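Endo-alpha-mannosidase (Bacteroides thetaiotaomicron, PDB 4ACY) is an endo-alpha-mannosidase of glycoside hydrolase family 99 that probably cleaves internal alpha-mannosidic linkages in N-glycan-type mannosides. Local coordinates at residues Met59-His64 with Glu329-Thr334; Val149-Glu154 with Asp173-His178. All coordinates share one frame; numbering follows the deposited sequence. Where two conformers were deposited one is given.

Contact 1 (Met59-His64 with Glu329-Thr334)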
loop_
_atom_site.group_PDB
_atom_site.type_symbol
_atom_site.label_atom_id
_atom_site.label_comp_id
_atom_site.label_asym_id
_atom_site.label_seq_id
_atom_site.Cartn_x
_atom_site.Cartn_y
_atom_site.Cartn_z
HETATM N N MSE A 59 6.143 -22.209 1.409
HETATM C CA MSE A 59 6.516 -20.822 1.085
HETATM C C MSE A 59 5.337 -20.181 0.378
HETATM O O MSE A 59 4.710 -20.799 -0.483
HETATM C CB MSE A 59 7.726 -20.730 0.147
HETATM C CG MSE A 59 9.072 -20.897 0.789
HETATM SE SE MSE A 59 9.456 -19.601 2.191
HETATM C CE MSE A 59 11.141 -20.399 2.839
ATOM N N LYS A 60 5.031 -18.950 0.762
ATOM C CA LYS A 60 4.031 -18.162 0.063
ATOM C C LYS A 60 4.642 -16.813 -0.243
ATOM O O LYS A 60 5.164 -16.134 0.636
ATOM C CB LYS A 60 2.764 -17.999 0.907
ATOM C CG LYS A 60 2.064 -19.291 1.244
ATOM C CD LYS A 60 0.792 -19.007 2.040
ATOM C CE LYS A 60 0.070 -20.298 2.426
ATOM N NZ LYS A 60 -0.832 -20.083 3.611
ATOM N N HIS A 61 4.582 -16.434 -1.512
ATOM C CA HIS A 61 5.131 -15.160 -2.006
ATOM C C HIS A 61 6.659 -15.017 -2.075
ATOM O O HIS A 61 7.181 -14.420 -3.028
ATOM C CB HIS A 61 4.455 -13.952 -1.347
ATOM C CG HIS A 61 3.214 -13.522 -2.063
ATOM N ND1 HIS A 61 3.211 -12.509 -2.997
ATOM C CD2 HIS A 61 1.948 -14.006 -2.023
ATOM C CE1 HIS A 61 1.990 -12.373 -3.490
ATOM N NE2 HIS A 61 1.205 -13.269 -2.917
ATOM N N TRP A 62 7.381 -15.546 -1.087
ATOM C CA TRP A 62 8.837 -15.612 -1.210
ATOM C C TRP A 62 9.190 -16.511 -2.383
ATOM O O TRP A 62 10.224 -16.327 -3.024
ATOM C CB TRP A 62 9.495 -16.111 0.085
ATOM C CG TRP A 62 9.093 -15.317 1.284
ATOM C CD1 TRP A 62 8.413 -15.776 2.382
ATOM C CD2 TRP A 62 9.344 -13.921 1.524
ATOM N NE1 TRP A 62 8.226 -14.756 3.279
ATOM C CE2 TRP A 62 8.772 -13.608 2.776
ATOM C CE3 TRP A 62 9.962 -12.898 0.787
ATOM C CZ2 TRP A 62 8.831 -12.328 3.330
ATOM C CZ3 TRP A 62 10.026 -11.621 1.333
ATOM C CH2 TRP A 62 9.444 -11.341 2.593
HETATM N N MSE A 63 8.322 -17.499 -2.600
HETATM C CA MSE A 63 8.264 -18.250 -3.837
HETATM C C MSE A 63 7.290 -17.482 -4.739
HETATM O O MSE A 63 6.206 -17.124 -4.304
HETATM C CB MSE A 63 7.754 -19.660 -3.548
HETATM C CG MSE A 63 7.335 -20.448 -4.765
HETATM SE SE MSE A 63 6.836 -22.265 -4.302
HETATM C CE MSE A 63 5.493 -21.926 -2.960
ATOM N N HIS A 64 7.685 -17.208 -5.982
ATOM C CA HIS A 64 6.860 -16.357 -6.849
ATOM C C HIS A 64 7.186 -16.641 -8.308
ATOM O O HIS A 64 8.343 -16.922 -8.633
ATOM C CB HIS A 64 7.163 -14.895 -6.515
ATOM C CG HIS A 64 6.171 -13.904 -7.047
ATOM N ND1 HIS A 64 6.179 -13.462 -8.354
ATOM C CD2 HIS A 64 5.186 -13.214 -6.424
ATOM C CE1 HIS A 64 5.220 -12.568 -8.522
ATOM N NE2 HIS A 64 4.605 -12.393 -7.364
ATOM N N GLU A 329 6.143 -4.280 0.277
ATOM C CA GLU A 329 5.953 -4.894 -1.041
ATOM C C GLU A 329 7.355 -5.233 -1.541
ATOM O O GLU A 329 7.957 -4.491 -2.330
ATOM C CB GLU A 329 5.233 -3.931 -1.994
ATOM C CG GLU A 329 4.163 -4.600 -2.906
ATOM C CD GLU A 329 4.705 -5.688 -3.844
ATOM O OE1 GLU A 329 5.835 -6.173 -3.647
ATOM O OE2 GLU A 329 3.965 -6.084 -4.791
ATOM N N TRP A 330 7.878 -6.344 -1.025
ATOM C CA TRP A 330 9.242 -6.767 -1.294
ATOM C C TRP A 330 9.465 -7.054 -2.769
ATOM O O TRP A 330 10.549 -6.764 -3.297
ATOM C CB TRP A 330 9.625 -7.976 -0.413
ATOM C CG TRP A 330 9.861 -7.560 1.013
ATOM C CD1 TRP A 330 8.943 -7.530 2.019
ATOM C CD2 TRP A 330 11.093 -7.062 1.576
ATOM N NE1 TRP A 330 9.522 -7.071 3.179
ATOM C CE2 TRP A 330 10.835 -6.762 2.931
ATOM C CE3 TRP A 330 12.384 -6.837 1.063
ATOM C CZ2 TRP A 330 11.828 -6.264 3.796
ATOM C CZ3 TRP A 330 13.367 -6.342 1.923
ATOM C CH2 TRP A 330 13.074 -6.059 3.274
ATOM N N HIS A 331 8.446 -7.581 -3.452
ATOM C CA HIS A 331 8.640 -7.955 -4.862
ATOM C C HIS A 331 8.985 -6.749 -5.694
ATOM O O HIS A 331 9.661 -6.878 -6.712
ATOM C CB HIS A 331 7.398 -8.602 -5.480
ATOM C CG HIS A 331 6.809 -9.705 -4.667
ATOM N ND1 HIS A 331 7.513 -10.839 -4.317
ATOM C CD2 HIS A 331 5.565 -9.860 -4.168
ATOM C CE1 HIS A 331 6.728 -11.634 -3.607
ATOM N NE2 HIS A 331 5.537 -11.067 -3.514
ATOM N N GLU A 332 8.522 -5.573 -5.268
ATOM C CA GLU A 332 8.675 -4.369 -6.074
ATOM C C GLU A 332 9.745 -3.416 -5.553
ATOM O O GLU A 332 9.954 -2.344 -6.114
ATOM C CB GLU A 332 7.331 -3.653 -6.220
ATOM C CG GLU A 332 6.356 -4.508 -7.027
ATOM C CD GLU A 332 5.072 -3.809 -7.371
ATOM O OE1 GLU A 332 4.680 -2.845 -6.663
ATOM O OE2 GLU A 332 4.405 -4.274 -8.334
ATOM N N GLY A 333 10.442 -3.839 -4.505
ATOM C CA GLY A 333 11.599 -3.079 -4.020
ATOM C C GLY A 333 11.203 -1.719 -3.485
ATOM O O GLY A 333 11.995 -0.773 -3.508
ATOM N N THR A 334 9.960 -1.607 -3.031
ATOM C CA THR A 334 9.471 -0.330 -2.523
ATOM C C THR A 334 9.414 -0.286 -0.999
ATOM O O THR A 334 8.971 0.712 -0.453
ATOM C CB THR A 334 8.067 0.005 -3.081
ATOM O OG1 THR A 334 7.158 -1.040 -2.727
ATOM C CG2 THR A 334 8.116 0.158 -4.603
#

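Contact 2 (Val149-Glu154 with Asp173-His178)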
loop_
_atom_site.group_PDB
_atom_site.type_symbol
_atom_site.label_atom_id
_atom_site.label_comp_id
_atom_site.label_asym_id
_atom_site.label_seq_id
_atom_site.Cartn_x
_atom_site.Cartn_y
_atom_site.Cartn_z
ATOM N N VAL A 149 -5.786 0.255 11.438
ATOM C CA VAL A 149 -5.756 -0.574 10.226
ATOM C C VAL A 149 -6.914 -0.194 9.302
ATOM O O VAL A 149 -8.075 -0.156 9.731
ATOM C CB VAL A 149 -5.878 -2.080 10.588
ATOM C CG1 VAL A 149 -5.964 -2.944 9.345
ATOM C CG2 VAL A 149 -4.714 -2.526 11.504
ATOM N N CYS A 150 -6.605 0.088 8.041
ATOM C CA CYS A 150 -7.653 0.209 7.039
ATOM C C CYS A 150 -7.362 -0.794 5.935
ATOM O O CYS A 150 -6.428 -1.593 6.050
ATOM C CB CYS A 150 -7.750 1.652 6.511
ATOM S SG CYS A 150 -6.331 2.221 5.542
ATOM N N PHE A 151 -8.155 -0.769 4.865
ATOM C CA PHE A 151 -8.109 -1.858 3.898
ATOM C C PHE A 151 -7.883 -1.371 2.488
ATOM O O PHE A 151 -8.414 -0.325 2.096
ATOM C CB PHE A 151 -9.387 -2.708 4.014
ATOM C CG PHE A 151 -9.459 -3.460 5.304
ATOM C CD1 PHE A 151 -9.777 -2.799 6.499
ATOM C CD2 PHE A 151 -9.153 -4.814 5.340
ATOM C CE1 PHE A 151 -9.783 -3.491 7.726
ATOM C CE2 PHE A 151 -9.163 -5.514 6.546
ATOM C CZ PHE A 151 -9.478 -4.852 7.740
ATOM N N HIS A 152 -7.070 -2.141 1.759
ATOM C CA HIS A 152 -6.678 -1.845 0.390
ATOM C C HIS A 152 -7.307 -2.914 -0.493
ATOM O O HIS A 152 -6.841 -4.047 -0.528
ATOM C CB HIS A 152 -5.138 -1.893 0.294
ATOM C CG HIS A 152 -4.587 -1.310 -0.973
ATOM N ND1 HIS A 152 -3.251 -1.372 -1.289
ATOM C CD2 HIS A 152 -5.179 -0.627 -1.983
ATOM C CE1 HIS A 152 -3.038 -0.758 -2.444
ATOM N NE2 HIS A 152 -4.195 -0.301 -2.892
ATOM N N ILE A 153 -8.406 -2.566 -1.155
ATOM C CA ILE A 153 -9.183 -3.547 -1.921
ATOM C C ILE A 153 -8.528 -3.831 -3.265
ATOM O O ILE A 153 -8.416 -2.947 -4.120
ATOM C CB ILE A 153 -10.636 -3.078 -2.113
ATOM C CG1 ILE A 153 -11.255 -2.731 -0.755
ATOM C CG2 ILE A 153 -11.485 -4.141 -2.874
ATOM C CD1 ILE A 153 -11.455 -3.906 0.187
ATOM N N GLU A 154 -8.105 -5.081 -3.436
ATOM C CA GLU A 154 -7.286 -5.455 -4.585
ATOM C C GLU A 154 -8.165 -5.990 -5.713
ATOM O O GLU A 154 -9.357 -6.201 -5.492
ATOM C CB GLU A 154 -6.242 -6.486 -4.174
ATOM C CG GLU A 154 -5.284 -5.963 -3.088
ATOM C CD GLU A 154 -4.175 -5.091 -3.630
ATOM O OE1 GLU A 154 -4.118 -4.855 -4.864
ATOM O OE2 GLU A 154 -3.334 -4.639 -2.802
ATOM N N ASP A 173 -18.520 -5.492 9.203
ATOM C CA ASP A 173 -19.159 -6.403 10.169
ATOM C C ASP A 173 -18.165 -7.137 11.039
ATOM O O ASP A 173 -18.410 -7.361 12.219
ATOM C CB ASP A 173 -20.045 -7.434 9.461
ATOM C CG ASP A 173 -21.304 -6.831 8.879
ATOM O OD1 ASP A 173 -21.645 -5.675 9.204
ATOM O OD2 ASP A 173 -21.958 -7.519 8.073
ATOM N N THR A 174 -17.045 -7.535 10.456
ATOM C CA THR A 174 -16.085 -8.359 11.166
ATOM C C THR A 174 -15.079 -7.548 11.979
ATOM O O THR A 174 -14.731 -7.934 13.091
ATOM C CB THR A 174 -15.339 -9.296 10.192
ATOM O OG1 THR A 174 -16.286 -9.956 9.341
ATOM C CG2 THR A 174 -14.512 -10.322 10.946
ATOM N N TYR A 175 -14.617 -6.433 11.426
ATOM C CA TYR A 175 -13.535 -5.665 12.033
ATOM C C TYR A 175 -13.944 -4.292 12.529
ATOM O O TYR A 175 -13.176 -3.649 13.237
ATOM C CB TYR A 175 -12.392 -5.490 11.030
ATOM C CG TYR A 175 -11.945 -6.789 10.423
ATOM C CD1 TYR A 175 -11.480 -7.832 11.227
ATOM C CD2 TYR A 175 -11.992 -6.983 9.049
ATOM C CE1 TYR A 175 -11.061 -9.021 10.669
ATOM C CE2 TYR A 175 -11.577 -8.166 8.484
ATOM C CZ TYR A 175 -11.122 -9.181 9.293
ATOM O OH TYR A 175 -10.710 -10.356 8.715
ATOM N N GLY A 176 -15.133 -3.844 12.143
ATOM C CA GLY A 176 -15.562 -2.455 12.394
ATOM C C GLY A 176 -15.674 -2.043 13.852
ATOM O O GLY A 176 -15.501 -0.861 14.185
ATOM N N ASP A 177 -15.955 -3.015 14.719
ATOM C CA ASP A 177 -16.006 -2.783 16.161
ATOM C C ASP A 177 -14.632 -2.798 16.832
ATOM O O ASP A 177 -14.517 -2.467 18.008
ATOM C CB ASP A 177 -16.877 -3.849 16.841
ATOM C CG ASP A 177 -18.348 -3.703 16.528
ATOM O OD1 ASP A 177 -18.748 -2.756 15.823
ATOM O OD2 ASP A 177 -19.122 -4.555 17.004
ATOM N N HIS A 178 -13.594 -3.207 16.104
ATOM C CA HIS A 178 -12.267 -3.306 16.699
ATOM C C HIS A 178 -11.682 -1.944 17.091
ATOM O O HIS A 178 -11.758 -1.000 16.313
ATOM C CB HIS A 178 -11.302 -4.054 15.774
ATOM C CG HIS A 178 -10.103 -4.590 16.489
ATOM N ND1 HIS A 178 -9.953 -5.924 16.805
ATOM C CD2 HIS A 178 -9.017 -3.960 16.989
ATOM C CE1 HIS A 178 -8.816 -6.095 17.455
ATOM N NE2 HIS A 178 -8.227 -4.918 17.576
#

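Contact 1 (Met59-His64 with Glu329-Thr334)
H61 and H331 are joined by a hydrogen bond between ring nitrogens, ND1 of H61 lying 2.8 Å from NE2 of H331. At 172° the bond is nearly straight, and either nitrogen could be the donor. The imidazoles meet rim to rim, NE2 of H331 standing at the edge of the H61 ring near its plane, and the two planes are at 33°. ND1 of H331 bonds to the backbone O of A87, which leaves the H331 ring held at both nitrogens and its rotation fixed.

Two aromatic packings accompany this bond. H64, its CG anti to the backbone N (chi1 -165°), brings CD2 over one face of the H331 ring, 3.6 Å from CE1; the planes are at 44°, too oblique for a stack. W62 sends the far rim of its indole to W330, where CH2 stands over a face at 3.9 Å from CD1. The indole nitrogens are satisfied elsewhere, NE1 of W62 by the O of Y97 and NE1 of W330 by E337.

H61, H64 and H331 thus form an aromatic cluster between two loops, one following strand 322-324 of the barrel. NE2 of H61 also bonds a glycerol, probably from the crystallisation liquor, consistent with a pocket at the C-terminal end of a TIM barrel.

Contact 2 (Val149-Glu154 with Asp173-His178)
F151 and Y175 present two near-parallel rings slid past each other, with CZ of F151 3.5 Å from CD2 of Y175. The ring planes are only 15° apart, yet the centroids are 5.5 Å from each other; rings this far slid barely overlap, and the pair is not a full stack. CE2 of F151 adds a second, looser approach, 4.1 Å from CE2 of Y175.

Both side chains leave the backbone with CG anti to the carbonyl carbon (chi1 -68° for F151, -52° for Y175), and each is directed from its own backbone toward the other segment. The side chains nevertheless cross at about a right angle. CZ of F151 comes up against the CD2-CE2 side of the tyrosine ring, 4.0 Å from CE2 of Y175. Y175 also rests on V135 and L139 of helix 133-145.

Replacing Y175 with an alanine would probably leave CZ of F151 without its neighbour and open a gap toward V135 and L139.

Between these two segments the ring contact is the one touch, and F151 and I153 on I171 add to the interface of strand 148-153 with helix 161-175 in this beta-alpha-beta unit. With no hydrogen bond across, the buried pair relies on shape and apolar burial.

Both contacts belong to the one barrel domain, contact 1 in its loops and contact 2 on a strand and its helix, but they do not touch: their centres are 23 Å apart, with nearest atoms about 7 Å apart. In sequence, contact 2 falls wholly between the halves of contact 1, which links the loop after helix 53-56 to the loop after the last barrel strand. Contact 1 includes a hydrogen bond, whereas contact 2 has none across it; the H61 side chain is about 3 Å from a bound glycerol that may mark a pocket. Contact 2 instead seats a helix on the outside of the third strand. The strand 148-153 ends just before E154, at the C-terminal end of the barrel, where TIM-barrel active sites lie.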